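Local coordinates for heat-shock protein cognate (HSC) co-chaperone sgt12 (Aspergillus fumigatus, PDB 3SZ7) that acts as an HSC co-chaperone that binds tail-anchored proteins bound for the endoplasmic reticulum and directs them to the GET pathway via get4 and get5, at residues L33-L38 and S49-A54. Sequence-based numbering, arbitrary orientation.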
loop_
_atom_site.group_PDB
_atom_site.type_symbol
_atom_site.label_atom_id
_atom_site.label_comp_id
_atom_site.label_asym_id
_atom_site.label_seq_id
_atom_site.Cartn_x
_atom_site.Cartn_y
_atom_site.Cartn_z
ATOM N N LEU A 33 -19.553 -0.793 3.151
ATOM C CA LEU A 33 -19.915 0.557 3.576
ATOM C C LEU A 33 -19.166 1.645 2.803
ATOM O O LEU A 33 -19.741 2.677 2.447
ATOM C CB LEU A 33 -19.680 0.717 5.080
ATOM C CG LEU A 33 -20.660 -0.067 5.966
ATOM C CD1 LEU A 33 -20.108 -0.246 7.373
ATOM C CD2 LEU A 33 -22.013 0.628 5.993
ATOM N N TYR A 34 -17.883 1.419 2.548
ATOM C CA TYR A 34 -17.096 2.363 1.768
ATOM C C TYR A 34 -17.606 2.391 0.333
ATOM O O TYR A 34 -17.606 3.436 -0.321
ATOM C CB TYR A 34 -15.620 1.961 1.771
ATOM C CG TYR A 34 -14.917 2.135 3.098
ATOM C CD1 TYR A 34 -15.212 3.203 3.937
ATOM C CD2 TYR A 34 -13.942 1.233 3.505
ATOM C CE1 TYR A 34 -14.559 3.362 5.148
ATOM C CE2 TYR A 34 -13.284 1.385 4.712
ATOM C CZ TYR A 34 -13.594 2.445 5.528
ATOM O OH TYR A 34 -12.927 2.586 6.721
ATOM N N THR A 35 -18.013 1.222 -0.156
ATOM C CA THR A 35 -18.582 1.099 -1.494
ATOM C C THR A 35 -19.887 1.887 -1.603
ATOM O O THR A 35 -20.159 2.514 -2.629
ATOM C CB THR A 35 -18.831 -0.378 -1.858
ATOM O OG1 THR A 35 -17.579 -1.081 -1.887
ATOM C CG2 THR A 35 -19.514 -0.497 -3.217
ATOM N N GLN A 36 -20.694 1.851 -0.547
ATOM C CA GLN A 36 -21.914 2.657 -0.508
ATOM C C GLN A 36 -21.592 4.147 -0.536
ATOM O O GLN A 36 -22.278 4.921 -1.200
ATOM C CB GLN A 36 -22.750 2.332 0.729
ATOM C CG GLN A 36 -23.336 0.936 0.736
ATOM C CD GLN A 36 -24.163 0.677 1.975
ATOM O OE1 GLN A 36 -24.023 -0.358 2.624
ATOM N NE2 GLN A 36 -25.027 1.626 2.315
ATOM N N ALA A 37 -20.551 4.547 0.189
ATOM C CA ALA A 37 -20.125 5.942 0.189
ATOM C C ALA A 37 -19.672 6.346 -1.211
ATOM O O ALA A 37 -19.950 7.454 -1.675
ATOM C CB ALA A 37 -19.011 6.163 1.197
ATOM N N LEU A 38 -18.975 5.433 -1.880
ATOM C CA LEU A 38 -18.486 5.669 -3.235
ATOM C C LEU A 38 -19.598 5.698 -4.286
ATOM O O LEU A 38 -19.421 6.255 -5.369
ATOM C CB LEU A 38 -17.418 4.638 -3.605
ATOM C CG LEU A 38 -16.072 4.883 -2.926
ATOM C CD1 LEU A 38 -15.201 3.631 -2.952
ATOM C CD2 LEU A 38 -15.359 6.054 -3.590
ATOM N N SER A 49 -9.204 5.365 -0.611
ATOM C CA SER A 49 -8.034 4.963 0.160
ATOM C C SER A 49 -8.446 4.190 1.402
ATOM O O SER A 49 -7.735 3.289 1.841
ATOM C CB SER A 49 -7.169 6.166 0.517
ATOM O OG SER A 49 -6.718 6.804 -0.668
ATOM N N ASN A 50 -9.607 4.531 1.955
ATOM C CA ASN A 50 -10.171 3.741 3.042
ATOM C C ASN A 50 -10.568 2.332 2.602
ATOM O O ASN A 50 -10.270 1.364 3.291
ATOM C CB ASN A 50 -11.349 4.464 3.704
ATOM C CG ASN A 50 -10.902 5.565 4.649
ATOM O OD1 ASN A 50 -9.706 5.812 4.814
ATOM N ND2 ASN A 50 -11.862 6.241 5.266
ATOM N N ARG A 51 -11.228 2.209 1.455
ATOM C CA ARG A 51 -11.591 0.885 0.963
ATOM C C ARG A 51 -10.341 0.067 0.639
ATOM O O ARG A 51 -10.325 -1.153 0.808
ATOM C CB ARG A 51 -12.527 0.955 -0.250
ATOM C CG ARG A 51 -13.194 -0.384 -0.549
ATOM C CD ARG A 51 -14.288 -0.286 -1.603
ATOM N NE ARG A 51 -13.758 0.120 -2.900
ATOM C CZ ARG A 51 -14.494 0.251 -3.997
ATOM N NH1 ARG A 51 -15.800 -0.000 -3.958
ATOM N NH2 ARG A 51 -13.924 0.630 -5.135
ATOM N N ALA A 52 -9.298 0.745 0.171
ATOM C CA ALA A 52 -8.014 0.085 -0.076
ATOM C C ALA A 52 -7.459 -0.525 1.206
ATOM O O ALA A 52 -6.912 -1.624 1.188
ATOM C CB ALA A 52 -7.007 1.059 -0.684
ATOM N N ALA A 53 -7.603 0.185 2.320
ATOM C CA ALA A 53 -7.102 -0.316 3.596
ATOM C C ALA A 53 -7.848 -1.582 3.992
ATOM O O ALA A 53 -7.256 -2.523 4.538
ATOM C CB ALA A 53 -7.242 0.742 4.684
ATOM N N ALA A 54 -9.151 -1.599 3.716
ATOM C CA ALA A 54 -9.990 -2.745 4.048
ATOM C C ALA A 54 -9.649 -3.943 3.167
ATOM O O ALA A 54 -9.613 -5.086 3.638
ATOM C CB ALA A 54 -11.470 -2.376 3.912
#
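Arg51 extends with CG anti to its backbone N, then bends at chi3 (64°), and this turn carries its guanidinium to Thr35 and Leu38. Thr35 OG1 lies anti to its own carbonyl carbon (chi1 -63°) and faces the arginine. NH1 of Arg51 donates a hydrogen bond to Thr35 OG1 at 2.9 Å. The hydroxyl sits at the edge of the guanidinium, nearly in its plane. The same OG1 is hydrogen-bonded to the Ile31 carbonyl one turn earlier in its helix. Leu38 covers one guanidinium face: its CD1 methyl stands over the centre, 3.6 Å from Arg51 CZ. Beyond this pair of helices, Arg51 NE forms a salt bridge with Asp67 on helix 61-74.

Tyr34 fills the other half of the contact. Its ring lies against the backbone of helix 45-57, where Tyr34 CE2 is 3.3 Å from Asn50 O. Tyr34 CD2 comes close to Arg51 CA. Asn50 CB makes a CH-pi contact over one ring face, 3.7 Å from the Tyr34 ring centroid. The Asn50 amide plane is tilted against the ring. Ala54 CB meets the ring edge at 4.3 Å from Tyr34 CE2. The phenol OH is hydrogen-bonded to Asn19 OD1 on helix 9-23.

The segments lie on the second helix of the predicted TPR 1 and the first of the predicted TPR 2. They run nearly antiparallel, at 159°, as consecutive helices do in a TPR solenoid. The axes of the two segments come within 9.5 Å. The chemistry divides the interface in two. A buried aromatic ring packs on backbone and CB atoms. Beside it, a guanidinium is held by a hydroxyl at its edge and a methyl on its face, which together limit its rotation.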